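Local coordinates for bile acid 7a-dehydratase, BaiE (Clostridium hiranonis DSM 13275, PDB 4L8P), which probably catalyses the 7-alpha-dehydration of bile acid intermediates, a lyase step in the conversion of primary to secondary bile acids, at residues E40-L45 against G154-K159; T64-I69 against K148-D153; G138-A143 against F167-M172; E97-H102 against I128-K133. One frame throughout, in Å; residues are numbered along the deposited sequence.

Contact 1 of 4, residues E40-L45 against G154-K159; sequences EAIKQL and GQWYIK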
loop_
_atom_site.group_PDB
_atom_site.type_symbol
_atom_site.label_atom_id
_atom_site.label_comp_id
_atom_site.label_asym_id
_atom_site.label_seq_id
_atom_site.Cartn_x
_atom_site.Cartn_y
_atom_site.Cartn_z
ATOM N N GLU A 40 -9.627 7.315 -7.863
ATOM C CA GLU A 40 -8.277 7.095 -8.388
ATOM C C GLU A 40 -7.436 8.376 -8.395
ATOM O O GLU A 40 -6.258 8.323 -8.070
ATOM C CB GLU A 40 -8.331 6.458 -9.787
ATOM C CG GLU A 40 -6.976 6.177 -10.406
ATOM C CD GLU A 40 -6.107 5.180 -9.624
ATOM O OE1 GLU A 40 -6.604 4.422 -8.761
ATOM O OE2 GLU A 40 -4.884 5.142 -9.902
ATOM N N ALA A 41 -8.023 9.515 -8.771
ATOM C CA ALA A 41 -7.333 10.810 -8.784
ATOM C C ALA A 41 -6.843 11.190 -7.382
ATOM O O ALA A 41 -5.707 11.631 -7.211
ATOM C CB ALA A 41 -8.263 11.874 -9.295
ATOM N N ILE A 42 -7.678 10.918 -6.393
ATOM C CA ILE A 42 -7.328 11.179 -4.980
ATOM C C ILE A 42 -6.183 10.274 -4.502
ATOM O O ILE A 42 -5.242 10.722 -3.830
ATOM C CB ILE A 42 -8.565 11.135 -4.049
ATOM C CG1 ILE A 42 -9.456 12.351 -4.345
ATOM C CG2 ILE A 42 -8.160 11.082 -2.592
ATOM C CD1 ILE A 42 -10.872 12.220 -3.811
ATOM N N LYS A 43 -6.256 8.989 -4.821
ATOM C CA LYS A 43 -5.152 8.067 -4.452
ATOM C C LYS A 43 -3.810 8.524 -5.075
ATOM O O LYS A 43 -2.763 8.457 -4.418
ATOM C CB LYS A 43 -5.462 6.641 -4.889
ATOM C CG LYS A 43 -6.623 6.018 -4.151
ATOM C CD LYS A 43 -6.894 4.660 -4.753
ATOM C CE LYS A 43 -7.984 3.920 -4.006
ATOM N NZ LYS A 43 -8.311 2.670 -4.750
ATOM N N GLN A 44 -3.847 9.020 -6.316
ATOM C CA GLN A 44 -2.626 9.497 -6.996
ATOM C C GLN A 44 -2.125 10.832 -6.443
ATOM O O GLN A 44 -0.924 11.062 -6.355
ATOM C CB GLN A 44 -2.819 9.593 -8.498
ATOM C CG GLN A 44 -3.097 8.233 -9.135
ATOM C CD GLN A 44 -2.717 8.119 -10.604
ATOM O OE1 GLN A 44 -1.840 8.826 -11.092
ATOM N NE2 GLN A 44 -3.328 7.164 -11.282
ATOM N N LEU A 45 -3.069 11.664 -6.021
ATOM C CA LEU A 45 -2.770 12.940 -5.364
ATOM C C LEU A 45 -2.019 12.683 -4.072
ATOM O O LEU A 45 -0.992 13.309 -3.782
ATOM C CB LEU A 45 -4.080 13.706 -5.075
ATOM C CG LEU A 45 -4.023 14.924 -4.144
ATOM C CD1 LEU A 45 -3.236 16.046 -4.784
ATOM C CD2 LEU A 45 -5.435 15.382 -3.808
ATOM N N GLY A 154 -11.631 20.905 -11.965
ATOM C CA GLY A 154 -11.296 19.568 -12.473
ATOM C C GLY A 154 -10.178 18.810 -11.776
ATOM O O GLY A 154 -9.874 17.670 -12.130
ATOM N N GLN A 155 -9.555 19.443 -10.780
ATOM C CA GLN A 155 -8.375 18.908 -10.130
ATOM C C GLN A 155 -8.641 18.765 -8.635
ATOM O O GLN A 155 -9.210 19.675 -8.012
ATOM C CB GLN A 155 -7.201 19.881 -10.340
ATOM C CG GLN A 155 -5.906 19.550 -9.605
ATOM C CD GLN A 155 -5.247 18.289 -10.095
ATOM O OE1 GLN A 155 -5.209 18.020 -11.302
ATOM N NE2 GLN A 155 -4.709 17.500 -9.160
ATOM N N TRP A 156 -8.204 17.643 -8.073
ATOM C CA TRP A 156 -8.298 17.392 -6.636
ATOM C C TRP A 156 -7.093 17.953 -5.883
ATOM O O TRP A 156 -5.964 17.883 -6.370
ATOM C CB TRP A 156 -8.435 15.883 -6.353
ATOM C CG TRP A 156 -9.800 15.355 -6.706
ATOM C CD1 TRP A 156 -10.159 14.704 -7.844
ATOM C CD2 TRP A 156 -10.996 15.457 -5.903
ATOM N NE1 TRP A 156 -11.494 14.380 -7.808
ATOM C CE2 TRP A 156 -12.036 14.829 -6.626
ATOM C CE3 TRP A 156 -11.285 16.010 -4.633
ATOM C CZ2 TRP A 156 -13.367 14.733 -6.113
ATOM C CZ3 TRP A 156 -12.592 15.909 -4.134
ATOM C CH2 TRP A 156 -13.621 15.290 -4.888
ATOM N N TYR A 157 -7.368 18.483 -4.699
ATOM C CA TYR A 157 -6.370 19.041 -3.797
ATOM C C TYR A 157 -6.628 18.578 -2.369
ATOM O O TYR A 157 -7.746 18.288 -1.999
ATOM C CB TYR A 157 -6.401 20.579 -3.806
ATOM C CG TYR A 157 -6.153 21.193 -5.153
ATOM C CD1 TYR A 157 -4.852 21.503 -5.560
ATOM C CD2 TYR A 157 -7.195 21.473 -6.024
ATOM C CE1 TYR A 157 -4.592 22.065 -6.787
ATOM C CE2 TYR A 157 -6.938 22.047 -7.281
ATOM C CZ TYR A 157 -5.636 22.339 -7.651
ATOM O OH TYR A 157 -5.369 22.875 -8.893
ATOM N N ILE A 158 -5.569 18.596 -1.565
ATOM C CA ILE A 158 -5.648 18.296 -0.134
ATOM C C ILE A 158 -5.888 19.617 0.592
ATOM O O ILE A 158 -5.148 20.576 0.378
ATOM C CB ILE A 158 -4.329 17.651 0.348
ATOM C CG1 ILE A 158 -3.957 16.421 -0.477
ATOM C CG2 ILE A 158 -4.442 17.258 1.794
ATOM C CD1 ILE A 158 -2.560 15.911 -0.210
ATOM N N LYS A 159 -6.910 19.632 1.452
ATOM C CA LYS A 159 -7.330 20.820 2.208
ATOM C C LYS A 159 -6.847 20.732 3.654
ATOM O O LYS A 159 -6.328 21.704 4.203
ATOM C CB LYS A 159 -8.856 20.940 2.189
ATOM C CG LYS A 159 -9.396 22.191 2.860
ATOM C CD LYS A 159 -10.917 22.169 2.969
#
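Helix 40-45 passes strand 155-159 with the axes 8.5 Å apart and a crossing angle of -52°, Ile42 lying nearest Trp156. This is helix-on-sheet packing in the cystatin-like, SnoaL-type fold: the long helix 22-55 rests on the curved antiparallel sheet. No hydrogen bond joins the two segments, and the contact is apolar. Ile42 lies over one face of the Trp156 indole. Its CD1 sits 3.8 Å from the centroid of the Trp156 six-membered ring, 9° off the ring normal, a CH-pi contact. Ile42 CG1 lies over the CG-CD2 bond, 3.8 Å from Trp156 CD2. Ala41 CB approaches the pyrrole part obliquely, 3.7 Å from Trp156 CD1. The indole is fixed in rotation from the helix side too, because Trp156 NE1 hydrogen-bonds to Asp38 OD1. One helical turn on from Ala41, Leu45 meets the strand between Trp156 and Ile158. Leu45 CG stands opposite the backbone N (chi1 168°), which sends CD2 to the strand. Leu45 CD2 meets Ile158 CG1 at 3.8 Å and Trp156 CB at 4.0 Å. The same methyl presses on the backbone, 3.6 Å from Trp156 O. That oxygen also accepts Gln155 NE2 at 3.1 Å, in the carbonyl plane and on a lone pair.

Contact 2 of 4, residues T64-I69 against K148-D153; sequences TLSPNI and KYEKID
Ser66 OG donates a hydrogen bond to Glu150 OE2 at 2.6 Å, and this short bond is the centre of the contact. The serine belongs to an ST turn: the same Ser66 OG accepts from the backbone, with Asn68 N 3.1 Å away. One hydroxyl thus shapes its own loop and ties that loop to strand 148-152. The donor reaches Glu150 OE2 from above the carboxylate plane, 50° out of it. The other carboxylate oxygen has a weaker partner. Asn68 ND2 makes a weak hydrogen bond to Glu150 OE1 at 3.4 Å, with the amide and carboxylate planes 40° apart. Glu150 starts from the crowded position between its backbone N and carbonyl carbon (chi1 75°). Beyond CG it runs extended, which carries the carboxylate to the turn.

Ile152 gives the apolar part. Its CD1 meets Pro67 CD at 3.8 Å, the two side chains approaching tip to tip. Ile152 CD1 also lies 3.6 Å from Ser66 OG and 4.0 Å from Asn68 CB, close against the ST turn.

Further out, the loop is held by the hairpin itself. Thr64 and Ser66 make backbone hydrogen bonds to Ile158 on the neighbouring strand 155-172, and Tyr157 packs on Ser66 and Pro67. Ser66 O bonds to Tyr73 OH on strand 73-74, and Asn68 O to Thr71 OG1 within the loop. The Asn68 amide has its stronger partner on the oxygen side, where Asn68 OD1 accepts from Glu70 N.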
loop_
_atom_site.group_PDB
_atom_site.type_symbol
_atom_site.label_atom_id
_atom_site.label_comp_id
_atom_site.label_asym_id
_atom_site.label_seq_id
_atom_site.Cartn_x
_atom_site.Cartn_y
_atom_site.Cartn_z
ATOM N N THR A 64 -0.100 20.141 -4.536
ATOM C CA THR A 64 -1.087 19.193 -4.008
ATOM C C THR A 64 -2.063 19.808 -2.998
ATOM O O THR A 64 -3.048 19.167 -2.644
ATOM C CB THR A 64 -0.398 17.965 -3.345
ATOM O OG1 THR A 64 0.189 18.349 -2.093
ATOM C CG2 THR A 64 0.635 17.323 -4.283
ATOM N N LEU A 65 -1.783 21.019 -2.519
ATOM C CA LEU A 65 -2.548 21.681 -1.470
ATOM C C LEU A 65 -3.559 22.604 -2.114
ATOM O O LEU A 65 -3.289 23.263 -3.150
ATOM C CB LEU A 65 -1.633 22.494 -0.531
ATOM C CG LEU A 65 -0.462 21.713 0.095
ATOM C CD1 LEU A 65 0.397 22.617 0.977
ATOM C CD2 LEU A 65 -0.972 20.509 0.873
ATOM N N SER A 66 -4.725 22.675 -1.509
ATOM C CA SER A 66 -5.801 23.492 -2.088
ATOM C C SER A 66 -5.418 24.955 -2.279
ATOM O O SER A 66 -4.822 25.537 -1.380
ATOM C CB SER A 66 -7.047 23.403 -1.226
ATOM O OG SER A 66 -8.057 24.242 -1.771
ATOM N N PRO A 67 -5.767 25.545 -3.452
ATOM C CA PRO A 67 -5.532 26.992 -3.650
ATOM C C PRO A 67 -6.603 27.872 -2.981
ATOM O O PRO A 67 -6.455 29.094 -2.951
ATOM C CB PRO A 67 -5.566 27.143 -5.182
ATOM C CG PRO A 67 -6.474 26.069 -5.641
ATOM C CD PRO A 67 -6.280 24.912 -4.684
ATOM N N ASN A 68 -7.658 27.256 -2.455
ATOM C CA ASN A 68 -8.732 27.956 -1.733
ATOM C C ASN A 68 -8.236 28.392 -0.341
ATOM O O ASN A 68 -8.257 27.601 0.596
ATOM C CB ASN A 68 -9.933 27.001 -1.624
ATOM C CG ASN A 68 -11.145 27.601 -0.927
ATOM O OD1 ASN A 68 -11.111 28.706 -0.378
ATOM N ND2 ASN A 68 -12.240 26.848 -0.949
ATOM N N ILE A 69 -7.785 29.636 -0.201
ATOM C CA ILE A 69 -7.244 30.097 1.092
ATOM C C ILE A 69 -8.312 30.486 2.141
ATOM O O ILE A 69 -7.975 31.076 3.168
ATOM C CB ILE A 69 -6.196 31.213 0.914
ATOM C CG1 ILE A 69 -4.921 30.626 0.300
ATOM C CG2 ILE A 69 -5.867 31.852 2.256
ATOM C CD1 ILE A 69 -3.811 31.635 0.107
ATOM N N LYS A 148 -9.235 15.481 4.178
ATOM C CA LYS A 148 -10.343 16.115 3.480
ATOM C C LYS A 148 -9.771 16.712 2.180
ATOM O O LYS A 148 -8.725 17.402 2.200
ATOM C CB LYS A 148 -10.996 17.214 4.317
ATOM C CG LYS A 148 -11.566 16.744 5.644
ATOM C CD LYS A 148 -12.760 15.815 5.443
ATOM C CE LYS A 148 -13.247 15.164 6.732
ATOM N NZ LYS A 148 -14.525 14.448 6.456
ATOM N N TYR A 149 -10.493 16.494 1.081
ATOM C CA TYR A 149 -10.069 16.927 -0.247
ATOM C C TYR A 149 -11.137 17.795 -0.863
ATOM O O TYR A 149 -12.337 17.693 -0.547
ATOM C CB TYR A 149 -9.823 15.735 -1.195
ATOM C CG TYR A 149 -8.963 14.627 -0.626
ATOM C CD1 TYR A 149 -7.560 14.717 -0.635
ATOM C CD2 TYR A 149 -9.530 13.520 -0.060
ATOM C CE1 TYR A 149 -6.771 13.695 -0.069
ATOM C CE2 TYR A 149 -8.755 12.509 0.474
ATOM C CZ TYR A 149 -7.366 12.597 0.455
ATOM O OH TYR A 149 -6.586 11.569 1.008
ATOM N N GLU A 150 -10.706 18.619 -1.792
ATOM C CA GLU A 150 -11.651 19.382 -2.591
ATOM C C GLU A 150 -11.221 19.444 -4.027
ATOM O O GLU A 150 -10.036 19.380 -4.333
ATOM C CB GLU A 150 -11.891 20.741 -1.981
ATOM C CG GLU A 150 -10.798 21.746 -2.155
ATOM C CD GLU A 150 -11.182 23.090 -1.546
ATOM O OE1 GLU A 150 -12.300 23.597 -1.814
ATOM O OE2 GLU A 150 -10.353 23.640 -0.813
ATOM N N LYS A 151 -12.215 19.543 -4.900
ATOM C CA LYS A 151 -12.009 19.513 -6.338
ATOM C C LYS A 151 -12.315 20.923 -6.858
ATOM O O LYS A 151 -13.400 21.452 -6.638
ATOM C CB LYS A 151 -12.930 18.496 -7.005
ATOM C CG LYS A 151 -12.516 18.172 -8.437
ATOM C CD LYS A 151 -13.449 17.133 -9.062
ATOM C CE LYS A 151 -12.887 16.564 -10.343
ATOM N NZ LYS A 151 -13.840 15.563 -10.915
ATOM N N ILE A 152 -11.323 21.513 -7.519
ATOM C CA ILE A 152 -11.411 22.885 -8.030
ATOM C C ILE A 152 -10.967 22.847 -9.480
ATOM O O ILE A 152 -9.872 22.349 -9.770
ATOM C CB ILE A 152 -10.520 23.838 -7.207
ATOM C CG1 ILE A 152 -11.018 23.899 -5.756
ATOM C CG2 ILE A 152 -10.504 25.229 -7.857
ATOM C CD1 ILE A 152 -10.053 24.538 -4.777
ATOM N N ASP A 153 -11.838 23.325 -10.387
ATOM C CA ASP A 153 -11.572 23.336 -11.831
ATOM C C ASP A 153 -11.013 22.021 -12.365
ATOM O O ASP A 153 -10.007 22.010 -13.075
ATOM C CB ASP A 153 -10.650 24.521 -12.192
ATOM C CG ASP A 153 -11.220 25.877 -11.759
ATOM O OD1 ASP A 153 -12.459 26.033 -11.663
ATOM O OD2 ASP A 153 -10.418 26.798 -11.507
#

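Contact 3 of 4, residues G138-A143 against F167-M172; sequences GINGGA and FEEHFM
Ile139 rises from its strand next to His170, a non-hydrogen-bonded pair, and both side chains point the same way. Ile139 CB passes 3.9 Å from Glu169 O. The branch CG2 meets the aliphatic part of Glu168, with Ile139 CG2 3.8 Å from Glu168 CG. The other branch goes over the imidazole: Ile139 CG1 is 3.8 Å from the centroid of the His170 ring, 6° off its normal, a CH-pi contact. At the tip, Ile139 CD1 reaches His170 CE1 at 3.7 Å. The ring is held flat over the isoleucine by its own strand, as His170 NE2 donates to Glu168 OE2 at 2.6 Å. Glu168 OE1 has a salt bridge to Arg165. The two segments are antiparallel strands of the 137-152/155-172 hairpin in the cystatin-like sheet. Five backbone hydrogen bonds join them; the shortest, Glu169 N to Asn140 O, is 2.8 Å. Strand 167-172 continues the sheet into the third subunit, where Glu169 forms a salt bridge with Arg173 of that subunit. On the other face, Phe171 CG lies between the backbone N and the carbonyl carbon (chi1 52°), which folds the ring back over Gly138. Gly138 CA lies 4.0 Å from the Phe171 ring centroid, 26° off the normal.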
loop_
_atom_site.group_PDB
_atom_site.type_symbol
_atom_site.label_atom_id
_atom_site.label_comp_id
_atom_site.label_asym_id
_atom_site.label_seq_id
_atom_site.Cartn_x
_atom_site.Cartn_y
_atom_site.Cartn_z
ATOM N N GLY A 138 16.786 8.068 15.428
ATOM C CA GLY A 138 15.750 7.474 14.573
ATOM C C GLY A 138 14.398 7.633 15.245
ATOM O O GLY A 138 14.308 7.616 16.475
ATOM N N ILE A 139 13.364 7.842 14.446
ATOM C CA ILE A 139 11.981 7.925 14.916
ATOM C C ILE A 139 11.149 7.040 14.000
ATOM O O ILE A 139 11.201 7.203 12.775
ATOM C CB ILE A 139 11.442 9.364 14.889
ATOM C CG1 ILE A 139 12.289 10.297 15.766
ATOM C CG2 ILE A 139 9.975 9.401 15.332
ATOM C CD1 ILE A 139 12.003 11.763 15.532
ATOM N N ASN A 140 10.371 6.128 14.586
ATOM C CA ASN A 140 9.414 5.279 13.844
ATOM C C ASN A 140 8.019 5.463 14.455
ATOM O O ASN A 140 7.892 5.629 15.660
ATOM C CB ASN A 140 9.737 3.780 13.995
ATOM C CG ASN A 140 11.082 3.389 13.422
ATOM O OD1 ASN A 140 11.519 3.937 12.425
ATOM N ND2 ASN A 140 11.732 2.420 14.053
ATOM N N GLY A 141 6.999 5.368 13.633
ATOM C CA GLY A 141 5.644 5.447 14.113
ATOM C C GLY A 141 4.606 4.933 13.135
ATOM O O GLY A 141 4.906 4.520 12.009
ATOM N N GLY A 142 3.365 5.014 13.583
ATOM C CA GLY A 142 2.207 4.710 12.772
ATOM C C GLY A 142 1.094 5.652 13.127
ATOM O O GLY A 142 1.025 6.139 14.256
ATOM N N ALA A 143 0.190 5.882 12.185
ATOM C CA ALA A 143 -0.936 6.766 12.411
ATOM C C ALA A 143 -2.103 6.442 11.498
ATOM O O ALA A 143 -1.900 5.966 10.382
ATOM C CB ALA A 143 -0.502 8.220 12.211
ATOM N N PHE A 167 1.392 4.736 17.455
ATOM C CA PHE A 167 2.544 4.816 18.324
ATOM C C PHE A 167 3.663 5.618 17.689
ATOM O O PHE A 167 3.670 5.859 16.488
ATOM C CB PHE A 167 3.027 3.423 18.743
ATOM C CG PHE A 167 4.142 2.892 17.904
ATOM C CD1 PHE A 167 3.928 2.533 16.588
ATOM C CD2 PHE A 167 5.402 2.732 18.450
ATOM C CE1 PHE A 167 4.992 2.052 15.820
ATOM C CE2 PHE A 167 6.448 2.245 17.688
ATOM C CZ PHE A 167 6.237 1.920 16.377
ATOM N N GLU A 168 4.616 6.001 18.530
ATOM C CA GLU A 168 5.814 6.674 18.084
ATOM C C GLU A 168 6.932 6.265 19.024
ATOM O O GLU A 168 6.707 6.200 20.234
ATOM C CB GLU A 168 5.636 8.186 18.092
ATOM C CG GLU A 168 6.797 8.902 17.435
ATOM C CD GLU A 168 6.571 10.406 17.328
ATOM O OE1 GLU A 168 5.677 10.810 16.590
ATOM O OE2 GLU A 168 7.262 11.192 17.981
ATOM N N GLU A 169 8.105 5.972 18.474
ATOM C CA GLU A 169 9.276 5.634 19.270
ATOM C C GLU A 169 10.472 6.436 18.781
ATOM O O GLU A 169 10.633 6.642 17.578
ATOM C CB GLU A 169 9.577 4.124 19.233
ATOM C CG GLU A 169 9.970 3.610 17.858
ATOM C CD GLU A 169 10.259 2.114 17.800
ATOM O OE1 GLU A 169 10.277 1.437 18.850
ATOM O OE2 GLU A 169 10.534 1.649 16.666
ATOM N N HIS A 170 11.263 6.919 19.728
ATOM C CA HIS A 170 12.515 7.641 19.474
ATOM C C HIS A 170 13.651 6.826 20.071
ATOM O O HIS A 170 13.554 6.283 21.182
ATOM C CB HIS A 170 12.511 9.018 20.155
ATOM C CG HIS A 170 11.492 9.983 19.626
ATOM N ND1 HIS A 170 11.774 11.323 19.457
ATOM C CD2 HIS A 170 10.204 9.820 19.245
ATOM C CE1 HIS A 170 10.710 11.941 18.980
ATOM N NE2 HIS A 170 9.736 11.058 18.865
ATOM N N PHE A 171 14.763 6.770 19.337
ATOM C CA PHE A 171 15.906 5.944 19.735
ATOM C C PHE A 171 17.181 6.457 19.067
ATOM O O PHE A 171 17.105 7.248 18.141
ATOM C CB PHE A 171 15.639 4.477 19.358
ATOM C CG PHE A 171 15.248 4.288 17.923
ATOM C CD1 PHE A 171 16.213 4.123 16.930
ATOM C CD2 PHE A 171 13.905 4.309 17.551
ATOM C CE1 PHE A 171 15.847 3.968 15.608
ATOM C CE2 PHE A 171 13.534 4.198 16.238
ATOM C CZ PHE A 171 14.503 4.012 15.261
HETATM N N MSE A 172 18.331 6.023 19.588
HETATM C CA MSE A 172 19.642 6.365 19.001
HETATM C C MSE A 172 20.069 5.183 18.168
HETATM O O MSE A 172 20.069 4.055 18.645
HETATM C CB MSE A 172 20.705 6.622 20.062
HETATM C CG MSE A 172 20.400 7.838 20.913
HETATM SE SE MSE A 172 20.337 9.468 19.849
HETATM C CE MSE A 172 22.128 9.467 19.071
#

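Contact 4 of 4, residues E97-H102 against I128-K133; sequences EEISMH and IFTDGK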
loop_
_atom_site.group_PDB
_atom_site.type_symbol
_atom_site.label_atom_id
_atom_site.label_comp_id
_atom_site.label_asym_id
_atom_site.label_seq_id
_atom_site.Cartn_x
_atom_site.Cartn_y
_atom_site.Cartn_z
ATOM N N GLU A 97 19.394 16.962 6.412
ATOM C CA GLU A 97 19.955 15.980 7.347
ATOM C C GLU A 97 18.944 14.962 7.825
ATOM O O GLU A 97 19.332 14.050 8.557
ATOM C CB GLU A 97 20.503 16.605 8.652
ATOM C CG GLU A 97 21.284 17.882 8.587
ATOM C CD GLU A 97 20.346 19.062 8.580
ATOM O OE1 GLU A 97 19.839 19.507 9.649
ATOM O OE2 GLU A 97 20.121 19.501 7.461
ATOM N N GLU A 98 17.655 15.134 7.486
ATOM C CA GLU A 98 16.619 14.193 7.884
ATOM C C GLU A 98 16.119 13.377 6.688
ATOM O O GLU A 98 15.478 13.919 5.798
ATOM C CB GLU A 98 15.449 14.931 8.541
ATOM C CG GLU A 98 14.319 14.016 9.012
ATOM C CD GLU A 98 13.147 14.735 9.645
ATOM O OE1 GLU A 98 13.262 15.917 10.055
ATOM O OE2 GLU A 98 12.090 14.080 9.756
ATOM N N ILE A 99 16.417 12.076 6.678
ATOM C CA ILE A 99 15.809 11.142 5.729
ATOM C C ILE A 99 14.435 10.809 6.299
ATOM O O ILE A 99 14.334 10.400 7.466
ATOM C CB ILE A 99 16.610 9.818 5.609
ATOM C CG1 ILE A 99 18.048 10.079 5.116
ATOM C CG2 ILE A 99 15.888 8.800 4.748
ATOM C CD1 ILE A 99 18.982 8.885 5.280
ATOM N N SER A 100 13.392 10.936 5.477
ATOM C CA SER A 100 12.030 10.560 5.889
ATOM C C SER A 100 11.416 9.577 4.904
ATOM O O SER A 100 11.703 9.601 3.698
ATOM C CB SER A 100 11.118 11.784 6.027
ATOM O OG SER A 100 10.941 12.441 4.784
HETATM N N MSE A 101 10.575 8.703 5.437
HETATM C CA MSE A 101 9.760 7.793 4.635
HETATM C C MSE A 101 8.380 7.757 5.249
HETATM O O MSE A 101 8.197 7.184 6.323
HETATM C CB MSE A 101 10.424 6.407 4.545
HETATM C CG MSE A 101 11.558 6.379 3.503
HETATM SE SE MSE A 101 12.687 4.773 3.640
HETATM C CE MSE A 101 11.232 3.552 3.099
ATOM N N HIS A 102 7.402 8.353 4.556
ATOM C CA HIS A 102 5.987 8.323 4.943
ATOM C C HIS A 102 5.276 7.415 3.966
ATOM O O HIS A 102 5.116 7.749 2.778
ATOM C CB HIS A 102 5.402 9.740 4.851
ATOM C CG HIS A 102 5.984 10.682 5.836
ATOM N ND1 HIS A 102 7.173 11.336 5.618
ATOM C CD2 HIS A 102 5.528 11.108 7.043
ATOM C CE1 HIS A 102 7.458 12.080 6.673
ATOM N NE2 HIS A 102 6.458 11.989 7.540
ATOM N N ILE A 128 15.204 9.322 9.909
ATOM C CA ILE A 128 16.616 9.131 10.278
ATOM C C ILE A 128 17.367 10.465 10.134
ATOM O O ILE A 128 17.347 11.089 9.078
ATOM C CB ILE A 128 17.296 8.069 9.377
ATOM C CG1 ILE A 128 16.601 6.699 9.543
ATOM C CG2 ILE A 128 18.803 7.985 9.660
ATOM C CD1 ILE A 128 16.957 5.671 8.491
ATOM N N PHE A 129 18.009 10.892 11.211
ATOM C CA PHE A 129 18.859 12.082 11.187
ATOM C C PHE A 129 20.310 11.635 10.980
ATOM O O PHE A 129 20.844 10.844 11.769
ATOM C CB PHE A 129 18.677 12.881 12.481
ATOM C CG PHE A 129 17.331 13.537 12.593
ATOM C CD1 PHE A 129 16.249 12.854 13.150
ATOM C CD2 PHE A 129 17.136 14.835 12.107
ATOM C CE1 PHE A 129 14.999 13.453 13.233
ATOM C CE2 PHE A 129 15.894 15.439 12.193
ATOM C CZ PHE A 129 14.829 14.752 12.759
ATOM N N THR A 130 20.962 12.167 9.943
ATOM C CA THR A 130 22.301 11.694 9.555
ATOM C C THR A 130 23.412 12.589 10.033
ATOM O O THR A 130 24.567 12.156 10.071
ATOM C CB THR A 130 22.432 11.577 8.021
ATOM O OG1 THR A 130 22.164 12.838 7.418
ATOM C CG2 THR A 130 21.440 10.556 7.482
ATOM N N ASP A 131 23.091 13.842 10.330
ATOM C CA ASP A 131 24.111 14.862 10.660
ATOM C C ASP A 131 23.425 15.889 11.517
ATOM O O ASP A 131 22.212 15.831 11.688
ATOM C CB ASP A 131 24.692 15.537 9.397
ATOM C CG ASP A 131 25.354 14.538 8.434
ATOM O OD1 ASP A 131 26.548 14.214 8.635
ATOM O OD2 ASP A 131 24.671 14.036 7.498
ATOM N N GLY A 132 24.196 16.821 12.073
ATOM C CA GLY A 132 23.640 17.869 12.924
ATOM C C GLY A 132 23.422 17.452 14.373
ATOM O O GLY A 132 23.966 16.438 14.833
ATOM N N LYS A 133 22.607 18.248 15.074
ATOM C CA LYS A 133 22.359 18.117 16.518
ATOM C C LYS A 133 21.649 16.827 16.870
ATOM O O LYS A 133 21.850 16.277 17.950
ATOM C CB LYS A 133 21.487 19.276 17.017
#
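Glu97 O is met by two groups of the facing strand end. Thr130 N donates to Glu97 O at 2.9 Å, and Phe129 CA adds a CA-H...O contact to it at 3.3 Å. Ile99 and Ile128 then hydrogen-bond both ways, with Ile99 N 2.8 Å from Ile128 O. These strands form the 98-111/116-129 hairpin of the antiparallel sheet. Glu98 and Phe129 lie side by side on one face. Glu98 CG sits over the ring, offset toward its rim, 4.1 Å from the Phe129 centroid. Glu98 CG is anti to the backbone N (chi1 -179°). The side chain runs extended alongside the ring, bringing Glu98 OE1 to 3.3 Å from Phe129 CZ, with the carboxylate and ring planes 41° apart. Ile99 and Ile128 share the opposite face, where Phe167 of the second subunit packs on both. Ile99 CD1 meets Thr130 CG2 at 3.7 Å, the side chains crossing at about a right angle. Thr130 OG1 donates to Asp131 OD2 at 2.8 Å, an oxygen that also has a salt bridge to Lys185. Asp131 N is buried with no partner. Backbone bonds thus do the polar joining, and the contact probably depends little on the ionisation of its acidic side chains.

How the contacts relate
The contacts form two groups along one antiparallel sheet, on opposite sides of the chain's centre. Contacts 1 and 2 have centres 8 Å apart and touch, with Tyr157 N 2.8 Å from Glu150 O, a probable hydrogen bond. Contacts 3 and 4 have centres 13 Å apart and meet where Ile139 CD1 comes 4.1 Å from Phe129 CE1. Between the groups, centres are 28 to 31 Å apart. Contact 2 is nested inside the loop closed by contact 1, while contact 4 closes before contact 3 opens. Phe167, a contact 3 residue, packs on Ile128 of the third subunit, so contacts 3 and 4 of different subunits meet at the interface. A bound sodium ion lies about 8 Å from the Asn140 side chain.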